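Side-chain contacts in phosphonate monoester hydrolase (Ruegeria pomeroyi, PDB 4UPK), which is a hydrolase of the sulfatase family, a branch of the alkaline phosphatase clan with a mixed alpha/beta fold: residues H56-H61 against T254-A259; Q187-R192 against H243-A248; R200-A205 against I306-A311; A311-L316 against H348-G353. All coordinates share one frame; numbering follows the deposited sequence.

Contact 1: residues H56-H61 against T254-A259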
loop_
_atom_site.group_PDB
_atom_site.type_symbol
_atom_site.label_atom_id
_atom_site.label_comp_id
_atom_site.label_asym_id
_atom_site.label_seq_id
_atom_site.Cartn_x
_atom_site.Cartn_y
_atom_site.Cartn_z
ATOM N N HIS A 56 38.957 -29.017 22.458
ATOM C CA HIS A 56 39.090 -29.946 21.329
ATOM C C HIS A 56 39.002 -29.266 19.976
ATOM O O HIS A 56 38.918 -29.950 18.951
ATOM C CB HIS A 56 38.067 -31.088 21.468
ATOM C CG HIS A 56 38.218 -31.831 22.761
ATOM N ND1 HIS A 56 37.470 -31.489 23.869
ATOM C CD2 HIS A 56 39.118 -32.783 23.116
ATOM C CE1 HIS A 56 37.881 -32.285 24.843
ATOM N NE2 HIS A 56 38.876 -33.076 24.441
ATOM N N VAL A 57 39.032 -27.919 19.960
ATOM C CA VAL A 57 38.932 -27.127 18.736
ATOM C C VAL A 57 39.705 -25.793 18.876
ATOM O O VAL A 57 39.679 -25.152 19.931
ATOM C CB VAL A 57 37.445 -26.954 18.255
ATOM C CG1 VAL A 57 36.582 -26.193 19.269
ATOM C CG2 VAL A 57 37.365 -26.315 16.864
ATOM N N GLU A 58 40.395 -25.390 17.801
ATOM C CA GLU A 58 41.154 -24.152 17.756
ATOM C C GLU A 58 40.302 -23.062 17.176
ATOM O O GLU A 58 39.928 -23.140 16.012
ATOM C CB GLU A 58 42.454 -24.301 16.930
ATOM C CG GLU A 58 43.350 -25.475 17.314
ATOM C CD GLU A 58 43.794 -25.557 18.758
ATOM O OE1 GLU A 58 44.273 -24.534 19.292
ATOM O OE2 GLU A 58 43.689 -26.656 19.348
ATOM N N LEU A 59 39.979 -22.041 17.994
ATOM C CA LEU A 59 39.199 -20.869 17.566
ATOM C C LEU A 59 39.950 -19.584 18.013
ATOM O O LEU A 59 39.376 -18.765 18.745
ATOM C CB LEU A 59 37.753 -20.918 18.112
ATOM C CG LEU A 59 36.887 -22.134 17.719
ATOM C CD1 LEU A 59 35.535 -22.092 18.439
ATOM C CD2 LEU A 59 36.662 -22.212 16.192
ATOM N N PRO A 60 41.220 -19.378 17.581
ATOM C CA PRO A 60 41.995 -18.235 18.083
ATOM C C PRO A 60 41.468 -16.845 17.814
ATOM O O PRO A 60 41.646 -15.987 18.675
ATOM C CB PRO A 60 43.376 -18.447 17.451
ATOM C CG PRO A 60 43.113 -19.253 16.247
ATOM C CD PRO A 60 42.072 -20.211 16.705
ATOM N N HIS A 61 40.881 -16.600 16.629
ATOM C CA HIS A 61 40.392 -15.269 16.274
ATOM C C HIS A 61 39.139 -14.881 17.028
ATOM O O HIS A 61 39.051 -13.750 17.511
ATOM C CB HIS A 61 40.277 -15.092 14.754
ATOM C CG HIS A 61 41.599 -15.149 14.074
ATOM N ND1 HIS A 61 42.495 -14.110 14.166
ATOM C CD2 HIS A 61 42.137 -16.127 13.315
ATOM C CE1 HIS A 61 43.544 -14.474 13.441
ATOM N NE2 HIS A 61 43.369 -15.685 12.912
ATOM N N THR A 254 40.785 -33.772 8.303
ATOM C CA THR A 254 41.435 -34.698 9.232
ATOM C C THR A 254 42.293 -34.000 10.294
ATOM O O THR A 254 42.989 -34.683 11.035
ATOM C CB THR A 254 42.263 -35.726 8.470
ATOM O OG1 THR A 254 43.112 -35.031 7.564
ATOM C CG2 THR A 254 41.409 -36.767 7.750
ATOM N N MET A 255 42.219 -32.661 10.412
ATOM C CA MET A 255 42.995 -31.929 11.422
ATOM C C MET A 255 42.763 -32.411 12.857
ATOM O O MET A 255 43.698 -32.439 13.644
ATOM C CB MET A 255 42.883 -30.409 11.241
ATOM C CG MET A 255 41.790 -29.727 12.053
ATOM S SD MET A 255 41.761 -27.933 11.877
ATOM C CE MET A 255 43.388 -27.535 12.258
ATOM N N TYR A 256 41.530 -32.860 13.156
ATOM C CA TYR A 256 41.135 -33.425 14.448
ATOM C C TYR A 256 40.903 -34.927 14.293
ATOM O O TYR A 256 40.211 -35.373 13.378
ATOM C CB TYR A 256 39.896 -32.701 15.047
ATOM C CG TYR A 256 40.083 -31.200 15.185
ATOM C CD1 TYR A 256 41.170 -30.672 15.886
ATOM C CD2 TYR A 256 39.206 -30.310 14.576
ATOM C CE1 TYR A 256 41.357 -29.295 15.998
ATOM C CE2 TYR A 256 39.383 -28.934 14.685
ATOM C CZ TYR A 256 40.466 -28.429 15.387
ATOM O OH TYR A 256 40.646 -27.069 15.487
ATOM N N ASP A 257 41.541 -35.705 15.161
ATOM C CA ASP A 257 41.444 -37.156 15.163
ATOM C C ASP A 257 40.129 -37.554 15.842
ATOM O O ASP A 257 39.958 -37.226 17.015
ATOM C CB ASP A 257 42.661 -37.762 15.894
ATOM C CG ASP A 257 42.780 -39.277 15.911
ATOM O OD1 ASP A 257 41.860 -39.959 15.406
ATOM O OD2 ASP A 257 43.777 -39.775 16.445
ATOM N N PRO A 258 39.206 -38.270 15.131
ATOM C CA PRO A 258 37.934 -38.691 15.760
ATOM C C PRO A 258 38.112 -39.613 16.980
ATOM O O PRO A 258 37.257 -39.622 17.871
ATOM C CB PRO A 258 37.221 -39.426 14.629
ATOM C CG PRO A 258 37.826 -38.881 13.363
ATOM C CD PRO A 258 39.269 -38.718 13.724
ATOM N N ALA A 259 39.241 -40.345 17.029
ATOM C CA ALA A 259 39.608 -41.266 18.110
ATOM C C ALA A 259 40.041 -40.560 19.395
ATOM O O ALA A 259 40.068 -41.202 20.450
ATOM C CB ALA A 259 40.700 -42.214 17.640
#
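At the entry to helix 60-67, Val57 and Glu58 receive the ring of Tyr256, which extends from the long loop after strand 234-239. The backbone N of Glu58 donates to Tyr256 OH over 2.9 Å, an almost straight bond at 172°. Thr318 OG1 of helix 303-333 is hydrogen-bonded both to this phenolic oxygen and to Glu58 O, so tyrosine, loop backbone and helix close a small polar circuit. Glu58 adds only its aliphatic stem across the contact: CB lies 3.6 Å from Tyr256 OH. Beside the phenol, Val57 CG2 comes within 4.0 Å of Tyr256 CE2, brought there by a chi1 of 63° that sets this methyl opposite the backbone N. The ring is also held between two layers. His56 O stands 3.8 Å above the plane of the Tyr256 ring, displaced to the rim, while Met255 CG lies 3.5 Å over the centre of the other face of Tyr256. Together the layers and the bonded hydroxyl should restrict ring rotation. Helix 60-67 starts directly beyond this clasp, with Leu59 as its N-cap residue. On the partner side, the chain past the tyrosine bends as Ala259 N donates to Asp257 OD1 (3.1 Å), the signature of an Asx turn.

Contact 2: residues Q187-R192 against H243-A248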
loop_
_atom_site.group_PDB
_atom_site.type_symbol
_atom_site.label_atom_id
_atom_site.label_comp_id
_atom_site.label_asym_id
_atom_site.label_seq_id
_atom_site.Cartn_x
_atom_site.Cartn_y
_atom_site.Cartn_z
ATOM N N GLN A 187 27.256 -32.689 -6.200
ATOM C CA GLN A 187 28.553 -33.356 -6.353
ATOM C C GLN A 187 29.703 -32.623 -5.633
ATOM O O GLN A 187 30.691 -33.243 -5.258
ATOM C CB GLN A 187 28.892 -33.558 -7.839
ATOM C CG GLN A 187 28.004 -34.576 -8.568
ATOM C CD GLN A 187 28.184 -34.545 -10.082
ATOM O OE1 GLN A 187 29.224 -34.121 -10.619
ATOM N NE2 GLN A 187 27.167 -35.006 -10.811
ATOM N N VAL A 188 29.568 -31.311 -5.472
ATOM C CA VAL A 188 30.511 -30.388 -4.816
ATOM C C VAL A 188 30.742 -30.776 -3.313
ATOM O O VAL A 188 31.835 -30.613 -2.796
ATOM C CB VAL A 188 29.946 -28.931 -4.980
ATOM C CG1 VAL A 188 30.626 -27.923 -4.060
ATOM C CG2 VAL A 188 29.992 -28.464 -6.427
ATOM N N TYR A 189 29.711 -31.313 -2.652
ATOM C CA TYR A 189 29.697 -31.668 -1.223
ATOM C C TYR A 189 30.123 -33.099 -0.887
ATOM O O TYR A 189 30.185 -33.461 0.295
ATOM C CB TYR A 189 28.305 -31.356 -0.639
ATOM C CG TYR A 189 27.956 -29.893 -0.712
ATOM C CD1 TYR A 189 28.569 -28.968 0.132
ATOM C CD2 TYR A 189 27.054 -29.415 -1.661
ATOM C CE1 TYR A 189 28.266 -27.612 0.060
ATOM C CE2 TYR A 189 26.740 -28.056 -1.740
ATOM C CZ TYR A 189 27.345 -27.160 -0.870
ATOM O OH TYR A 189 27.049 -25.823 -0.902
ATOM N N VAL A 190 30.391 -33.911 -1.928
ATOM C CA VAL A 190 30.811 -35.308 -1.785
ATOM C C VAL A 190 32.313 -35.330 -1.403
ATOM O O VAL A 190 33.125 -34.756 -2.136
ATOM C CB VAL A 190 30.494 -36.155 -3.057
ATOM C CG1 VAL A 190 30.974 -37.595 -2.910
ATOM C CG2 VAL A 190 29.000 -36.123 -3.388
ATOM N N PRO A 191 32.684 -35.940 -0.248
ATOM C CA PRO A 191 34.101 -36.013 0.128
ATOM C C PRO A 191 34.885 -36.879 -0.857
ATOM O O PRO A 191 34.357 -37.877 -1.373
ATOM C CB PRO A 191 34.066 -36.666 1.520
ATOM C CG PRO A 191 32.654 -36.525 2.002
ATOM C CD PRO A 191 31.847 -36.638 0.746
ATOM N N ARG A 192 36.114 -36.472 -1.157
ATOM C CA ARG A 192 36.992 -37.196 -2.079
ATOM C C ARG A 192 37.167 -38.642 -1.604
ATOM O O ARG A 192 37.568 -38.868 -0.458
ATOM C CB ARG A 192 38.359 -36.507 -2.166
ATOM C CG ARG A 192 39.196 -36.846 -3.388
ATOM C CD ARG A 192 40.422 -35.935 -3.454
ATOM N NE ARG A 192 40.090 -34.500 -3.562
ATOM C CZ ARG A 192 40.984 -33.513 -3.506
ATOM N NH1 ARG A 192 42.274 -33.781 -3.331
ATOM N NH2 ARG A 192 40.593 -32.251 -3.622
ATOM N N HIS A 243 28.139 -26.727 9.010
ATOM C CA HIS A 243 26.738 -27.082 8.702
ATOM C C HIS A 243 26.740 -28.223 7.683
ATOM O O HIS A 243 27.607 -28.210 6.802
ATOM C CB HIS A 243 26.023 -25.860 8.073
ATOM C CG HIS A 243 24.532 -25.936 7.930
ATOM N ND1 HIS A 243 23.934 -26.682 6.918
ATOM C CD2 HIS A 243 23.570 -25.236 8.575
ATOM C CE1 HIS A 243 22.627 -26.484 7.051
ATOM N NE2 HIS A 243 22.361 -25.616 8.025
ATOM N N PRO A 244 25.782 -29.200 7.762
ATOM C CA PRO A 244 25.742 -30.276 6.758
ATOM C C PRO A 244 25.503 -29.732 5.333
ATOM O O PRO A 244 24.944 -28.643 5.204
ATOM C CB PRO A 244 24.576 -31.163 7.243
ATOM C CG PRO A 244 23.746 -30.295 8.111
ATOM C CD PRO A 244 24.697 -29.361 8.762
ATOM N N PRO A 245 25.884 -30.440 4.237
ATOM C CA PRO A 245 26.574 -31.746 4.172
ATOM C C PRO A 245 28.000 -31.561 4.644
ATOM O O PRO A 245 28.736 -30.745 4.089
ATOM C CB PRO A 245 26.481 -32.136 2.682
ATOM C CG PRO A 245 25.495 -31.167 2.060
ATOM C CD PRO A 245 25.632 -29.922 2.882
ATOM N N LEU A 246 28.342 -32.254 5.739
ATOM C CA LEU A 246 29.644 -32.191 6.386
ATOM C C LEU A 246 30.789 -32.682 5.510
ATOM O O LEU A 246 30.916 -33.873 5.226
ATOM C CB LEU A 246 29.646 -32.890 7.763
ATOM C CG LEU A 246 28.772 -32.266 8.864
ATOM C CD1 LEU A 246 28.794 -33.136 10.111
ATOM C CD2 LEU A 246 29.241 -30.840 9.211
ATOM N N VAL A 247 31.597 -31.724 5.052
ATOM C CA VAL A 247 32.786 -31.910 4.243
ATOM C C VAL A 247 33.684 -30.712 4.503
ATOM O O VAL A 247 33.188 -29.591 4.574
ATOM C CB VAL A 247 32.496 -32.195 2.725
ATOM C CG1 VAL A 247 31.877 -30.995 1.987
ATOM C CG2 VAL A 247 33.734 -32.725 2.013
ATOM N N ALA A 248 34.996 -30.952 4.685
ATOM C CA ALA A 248 35.966 -29.889 4.933
ATOM C C ALA A 248 37.116 -29.969 3.946
ATOM O O ALA A 248 37.555 -31.079 3.625
ATOM C CB ALA A 248 36.478 -29.948 6.372
HETATM O O HOH W 1 29.152 -34.372 2.564
#
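Tyr189 packs on Pro245 and Val247, and Pro191 on Val247; the side chains meet through carbon alone, while a Val247 methyl also lies against the Tyr189 carbonyl. The pyrrolidine of Pro245 lies over one face of the phenol, near its rim, with CD 4.1 Å above the Tyr189 ring plane; Pro245 CB also packs 3.9 Å from Tyr189 CB. Val247 reaches residues 187-192 with both methyls. Val247 CG1 approaches the edge of the ring, 4.3 Å from Tyr189 CD1, and lies 3.4 Å from Tyr189 O. Val247 CG2, set opposite the backbone N by a chi1 of 67°, reaches Pro191 CG at 4.0 Å. One water bridges the backbones, donating to Tyr189 O (2.7 Å) and to Leu246 O (3.2 Å). Further out, Tyr185 holds the phenol by an edge-to-face ring contact and a hydrogen bond between hydroxyls. Pro245 follows a cis peptide bond; its carbonyl is bonded to Arg241 NH1, and the preceding carbonyl, Pro244 O, accepts from His243 ND1 in the imidazole plane. Leu246 faces the opposite way, onto helix 303-333. Cohesion between these irregular loops thus rests on proline, valine and aromatic carbon, while the water supplies donors to backbone carbonyls.

Contact 3: residues R200-A205 against I306-A311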
loop_
_atom_site.group_PDB
_atom_site.type_symbol
_atom_site.label_atom_id
_atom_site.label_comp_id
_atom_site.label_asym_id
_atom_site.label_seq_id
_atom_site.Cartn_x
_atom_site.Cartn_y
_atom_site.Cartn_z
ATOM N N ARG A 200 35.134 -42.316 1.365
ATOM C CA ARG A 200 35.815 -41.944 2.597
ATOM C C ARG A 200 35.006 -40.837 3.273
ATOM O O ARG A 200 34.797 -39.769 2.680
ATOM C CB ARG A 200 37.286 -41.538 2.291
ATOM C CG ARG A 200 38.121 -41.054 3.485
ATOM C CD ARG A 200 38.324 -42.079 4.588
ATOM N NE ARG A 200 39.258 -43.132 4.190
ATOM C CZ ARG A 200 39.726 -44.068 5.011
ATOM N NH1 ARG A 200 39.334 -44.106 6.280
ATOM N NH2 ARG A 200 40.588 -44.974 4.569
ATOM N N LEU A 201 34.524 -41.121 4.499
ATOM C CA LEU A 201 33.671 -40.215 5.288
ATOM C C LEU A 201 34.297 -38.841 5.555
ATOM O O LEU A 201 33.623 -37.822 5.351
ATOM C CB LEU A 201 33.173 -40.904 6.585
ATOM C CG LEU A 201 32.009 -40.262 7.397
ATOM C CD1 LEU A 201 30.758 -40.059 6.549
ATOM C CD2 LEU A 201 31.692 -41.117 8.628
ATOM N N ASN A 202 35.576 -38.819 5.985
ATOM C CA ASN A 202 36.309 -37.569 6.222
ATOM C C ASN A 202 37.306 -37.278 5.102
ATOM O O ASN A 202 38.363 -36.672 5.333
ATOM C CB ASN A 202 36.951 -37.519 7.619
ATOM C CG ASN A 202 37.930 -38.617 7.918
ATOM O OD1 ASN A 202 38.150 -39.538 7.117
ATOM N ND2 ASN A 202 38.546 -38.522 9.097
ATOM N N GLY A 203 36.939 -37.695 3.886
ATOM C CA GLY A 203 37.714 -37.430 2.683
ATOM C C GLY A 203 37.758 -35.926 2.447
ATOM O O GLY A 203 36.816 -35.212 2.811
ATOM N N PRO A 204 38.873 -35.388 1.926
ATOM C CA PRO A 204 38.927 -33.927 1.680
ATOM C C PRO A 204 37.876 -33.455 0.655
ATOM O O PRO A 204 37.462 -34.227 -0.203
ATOM C CB PRO A 204 40.360 -33.703 1.177
ATOM C CG PRO A 204 40.769 -35.006 0.595
ATOM C CD PRO A 204 40.092 -36.068 1.440
ATOM N N ALA A 205 37.418 -32.214 0.752
ATOM C CA ALA A 205 36.448 -31.686 -0.208
ATOM C C ALA A 205 37.069 -31.609 -1.616
ATOM O O ALA A 205 38.291 -31.538 -1.738
ATOM C CB ALA A 205 35.959 -30.316 0.237
ATOM N N ILE A 306 29.988 -41.276 14.069
ATOM C CA ILE A 306 29.610 -40.133 14.906
ATOM C C ILE A 306 30.798 -39.222 15.207
ATOM O O ILE A 306 30.697 -38.010 14.998
ATOM C CB ILE A 306 28.821 -40.607 16.172
ATOM C CG1 ILE A 306 27.420 -41.143 15.777
ATOM C CG2 ILE A 306 28.696 -39.510 17.234
ATOM C CD1 ILE A 306 26.862 -42.230 16.738
ATOM N N GLN A 307 31.940 -39.808 15.618
ATOM C CA GLN A 307 33.166 -39.069 15.945
ATOM C C GLN A 307 33.828 -38.396 14.728
ATOM O O GLN A 307 34.431 -37.329 14.863
ATOM C CB GLN A 307 34.145 -39.942 16.749
ATOM C CG GLN A 307 33.614 -40.389 18.119
ATOM C CD GLN A 307 33.366 -39.267 19.089
ATOM O OE1 GLN A 307 32.303 -38.653 19.108
ATOM N NE2 GLN A 307 34.323 -38.999 19.952
ATOM N N THR A 308 33.679 -39.011 13.544
ATOM C CA THR A 308 34.216 -38.505 12.281
ATOM C C THR A 308 33.487 -37.234 11.871
ATOM O O THR A 308 34.139 -36.232 11.577
ATOM C CB THR A 308 34.260 -39.620 11.217
ATOM O OG1 THR A 308 35.045 -40.702 11.728
ATOM C CG2 THR A 308 34.855 -39.153 9.918
ATOM N N LEU A 309 32.142 -37.265 11.918
ATOM C CA LEU A 309 31.265 -36.142 11.632
ATOM C C LEU A 309 31.577 -34.997 12.589
ATOM O O LEU A 309 31.647 -33.847 12.162
ATOM C CB LEU A 309 29.801 -36.585 11.808
ATOM C CG LEU A 309 29.055 -36.971 10.536
ATOM C CD1 LEU A 309 29.520 -38.312 9.996
ATOM C CD2 LEU A 309 27.570 -36.976 10.770
ATOM N N ARG A 310 31.783 -35.322 13.884
ATOM C CA ARG A 310 32.133 -34.404 14.964
ATOM C C ARG A 310 33.488 -33.728 14.697
ATOM O O ARG A 310 33.579 -32.508 14.831
ATOM C CB ARG A 310 32.089 -35.139 16.317
ATOM C CG ARG A 310 30.673 -35.296 16.838
ATOM C CD ARG A 310 30.497 -36.294 17.975
ATOM N NE ARG A 310 31.162 -35.907 19.228
ATOM C CZ ARG A 310 30.633 -35.118 20.162
ATOM N NH1 ARG A 310 29.416 -34.612 20.002
ATOM N NH2 ARG A 310 31.318 -34.833 21.269
ATOM N N ALA A 311 34.505 -34.503 14.226
ATOM C CA ALA A 311 35.829 -33.987 13.854
ATOM C C ALA A 311 35.758 -33.069 12.603
ATOM O O ALA A 311 36.468 -32.061 12.560
ATOM C CB ALA A 311 36.803 -35.136 13.610
#
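Leu201 reaches helix 303-333 through an extended first torsion: chi1 of -166° sends CG away from its own backbone N and carries the isobutyl end to Leu309 and Thr308. On the helix, Thr308 has chi1 of -57°, which swings CG2 outward, trans to the nitrogen, and leaves OG1 beside it. That one methyl then serves two neighbours. Thr308 CG2 lies 3.9 Å from Leu201 CD2, and Asn202 CB sits 3.5 Å from Thr308 CG2. The Asn202 amide lies beside the same methyl, with ND2 3.8 Å from Thr308 CG2. Arg200 to Gly203, in the loop between helices 169-177 and 213-224, form a type I beta turn, closed by Gly203 N donating to Arg200 O at 3.2 Å; its two central residues are the ones that dock on the long helix. The end of Leu309 brings CD1 to 3.8 Å from Leu201 CD2, the two leucines crossing at roughly a right angle. Thr308 OG1 turns to Glu304 O, a hydrogen bond one helical turn back, so the hydroxyl is satisfied within the helix while its methyl faces the turn. Asn202 O is bonded to Asn253 ND2.

Contact 4: residues A311-L316 against H348-G353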
loop_
_atom_site.group_PDB
_atom_site.type_symbol
_atom_site.label_atom_id
_atom_site.label_comp_id
_atom_site.label_asym_id
_atom_site.label_seq_id
_atom_site.Cartn_x
_atom_site.Cartn_y
_atom_site.Cartn_z
ATOM N N ALA A 311 34.505 -34.503 14.226
ATOM C CA ALA A 311 35.829 -33.987 13.854
ATOM C C ALA A 311 35.758 -33.069 12.603
ATOM O O ALA A 311 36.468 -32.061 12.560
ATOM C CB ALA A 311 36.803 -35.136 13.610
ATOM N N VAL A 312 34.920 -33.426 11.600
ATOM C CA VAL A 312 34.717 -32.646 10.367
ATOM C C VAL A 312 34.074 -31.297 10.698
ATOM O O VAL A 312 34.547 -30.269 10.220
ATOM C CB VAL A 312 33.950 -33.454 9.271
ATOM C CG1 VAL A 312 33.532 -32.552 8.098
ATOM C CG2 VAL A 312 34.793 -34.640 8.778
ATOM N N TYR A 313 33.027 -31.311 11.551
ATOM C CA TYR A 313 32.297 -30.142 12.052
ATOM C C TYR A 313 33.250 -29.157 12.752
ATOM O O TYR A 313 33.206 -27.957 12.457
ATOM C CB TYR A 313 31.188 -30.602 13.022
ATOM C CG TYR A 313 30.491 -29.484 13.772
ATOM C CD1 TYR A 313 30.971 -29.035 15.002
ATOM C CD2 TYR A 313 29.318 -28.921 13.288
ATOM C CE1 TYR A 313 30.323 -28.021 15.710
ATOM C CE2 TYR A 313 28.657 -27.909 13.991
ATOM C CZ TYR A 313 29.163 -27.466 15.202
ATOM O OH TYR A 313 28.515 -26.473 15.911
ATOM N N LEU A 314 34.101 -29.663 13.677
ATOM C CA LEU A 314 35.085 -28.858 14.390
ATOM C C LEU A 314 36.141 -28.265 13.448
ATOM O O LEU A 314 36.560 -27.132 13.656
ATOM C CB LEU A 314 35.749 -29.649 15.540
ATOM C CG LEU A 314 34.855 -30.148 16.682
ATOM C CD1 LEU A 314 35.632 -31.074 17.598
ATOM C CD2 LEU A 314 34.257 -28.980 17.480
ATOM N N GLY A 315 36.505 -29.002 12.400
ATOM C CA GLY A 315 37.459 -28.551 11.379
ATOM C C GLY A 315 36.934 -27.390 10.549
ATOM O O GLY A 315 37.676 -26.454 10.272
ATOM N N LEU A 316 35.616 -27.398 10.225
ATOM C CA LEU A 316 34.895 -26.328 9.509
ATOM C C LEU A 316 34.773 -25.065 10.366
ATOM O O LEU A 316 34.868 -23.960 9.817
ATOM C CB LEU A 316 33.507 -26.795 9.034
ATOM C CG LEU A 316 33.480 -27.785 7.870
ATOM C CD1 LEU A 316 32.074 -28.425 7.735
ATOM C CD2 LEU A 316 33.910 -27.128 6.575
ATOM N N HIS A 348 21.548 -20.678 15.884
ATOM C CA HIS A 348 21.100 -21.822 16.676
ATOM C C HIS A 348 22.316 -22.739 16.869
ATOM O O HIS A 348 23.396 -22.487 16.333
ATOM C CB HIS A 348 19.964 -22.608 15.943
ATOM C CG HIS A 348 20.309 -22.951 14.523
ATOM N ND1 HIS A 348 19.920 -22.140 13.479
ATOM C CD2 HIS A 348 21.095 -23.938 14.036
ATOM C CE1 HIS A 348 20.490 -22.642 12.396
ATOM N NE2 HIS A 348 21.183 -23.743 12.678
ATOM N N GLY A 349 22.096 -23.802 17.636
ATOM C CA GLY A 349 23.074 -24.825 17.920
ATOM C C GLY A 349 22.904 -26.057 17.052
ATOM O O GLY A 349 22.260 -26.030 16.000
ATOM N N GLU A 350 23.513 -27.147 17.505
ATOM C CA GLU A 350 23.615 -28.410 16.799
ATOM C C GLU A 350 23.768 -29.481 17.862
ATOM O O GLU A 350 24.655 -29.342 18.695
ATOM C CB GLU A 350 24.901 -28.355 15.920
ATOM C CG GLU A 350 25.289 -29.633 15.194
ATOM C CD GLU A 350 24.158 -30.388 14.533
ATOM O OE1 GLU A 350 23.494 -29.795 13.664
ATOM O OE2 GLU A 350 23.862 -31.526 14.962
ATOM N N MET A 351 22.918 -30.537 17.846
ATOM C CA MET A 351 23.021 -31.650 18.824
ATOM C C MET A 351 24.333 -32.411 18.708
ATOM O O MET A 351 24.934 -32.743 19.728
ATOM C CB MET A 351 21.814 -32.582 18.765
ATOM C CG MET A 351 20.550 -31.921 19.278
ATOM S SD MET A 351 20.655 -31.211 20.947
ATOM C CE MET A 351 20.810 -32.737 21.966
ATOM N N LEU A 352 24.799 -32.642 17.467
ATOM C CA LEU A 352 26.076 -33.278 17.144
ATOM C C LEU A 352 26.244 -34.697 17.747
ATOM O O LEU A 352 27.334 -35.090 18.177
ATOM C CB LEU A 352 27.223 -32.326 17.528
ATOM C CG LEU A 352 28.461 -32.362 16.665
ATOM C CD1 LEU A 352 28.201 -31.733 15.311
ATOM C CD2 LEU A 352 29.626 -31.686 17.375
ATOM N N GLY A 353 25.146 -35.455 17.755
ATOM C CA GLY A 353 25.156 -36.816 18.278
ATOM C C GLY A 353 24.693 -36.894 19.714
ATOM O O GLY A 353 24.389 -37.986 20.199
#
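Leu352 and Tyr313 make the tight half of this buried contact. Leu352 CD1 sits over one face of the phenol, 3.7 Å from the centroid of the Tyr313 ring and 19° off its normal, a CH-pi contact shifted toward the rim; CG of Tyr313 is 3.6 Å from this methyl. The second branch follows the ring outward, with Leu352 CD2 3.8 Å from Tyr313 CD1. Tyr313 lies across the methyls because chi1 of 171° turns CG away from the backbone N and projects the ring off helix 303-333. The looser half belongs to Glu350, whose CG comes no nearer than 4.0 Å to Tyr313 CE2, meeting the ring obliquely while the bent chain leads the carboxylate away. Residues 348-353 follow strand 340-346 of the mixed sheet, and in alkaline phosphatase relatives loops at the carboxyl ends of such strands line the active site. Here the loop is braced from within: Leu352 N donates to Glu350 OE2 at 2.9 Å, on the anti side of the carboxylate, and Gly359 N bonds the same oxygen. Two backbone N-H groups thus grip Glu350 OE2 and hold the carboxylate in place. Leu352 has left-handed helical backbone angles, which turn its side chain to the helix. Tyr313 OH is bonded to Gln43 O and Arg45 N.

Helix 303-333 ties the four contacts together. Contacts 3 and 4 occupy successive turns of it and share Ala311; contact 1 packs on it through Val57 and Tyr256, and contact 2 through Leu246 and Ala248. Their centres lie close, from about 9 Å between contacts 2 and 3 to about 18 Å between contacts 1 and 2, all on one side of the chain's centre. Along the sequence, contact 2 falls wholly between the segments of contact 1, contact 3 interleaves with both, and contact 4 follows them all. Probable backbone bonds join Arg192 to Pro204 and Ala248 to Ala205, stitching contacts 2 and 3 together. Loops distant in sequence thus converge around one helix of the sulfatase-family region.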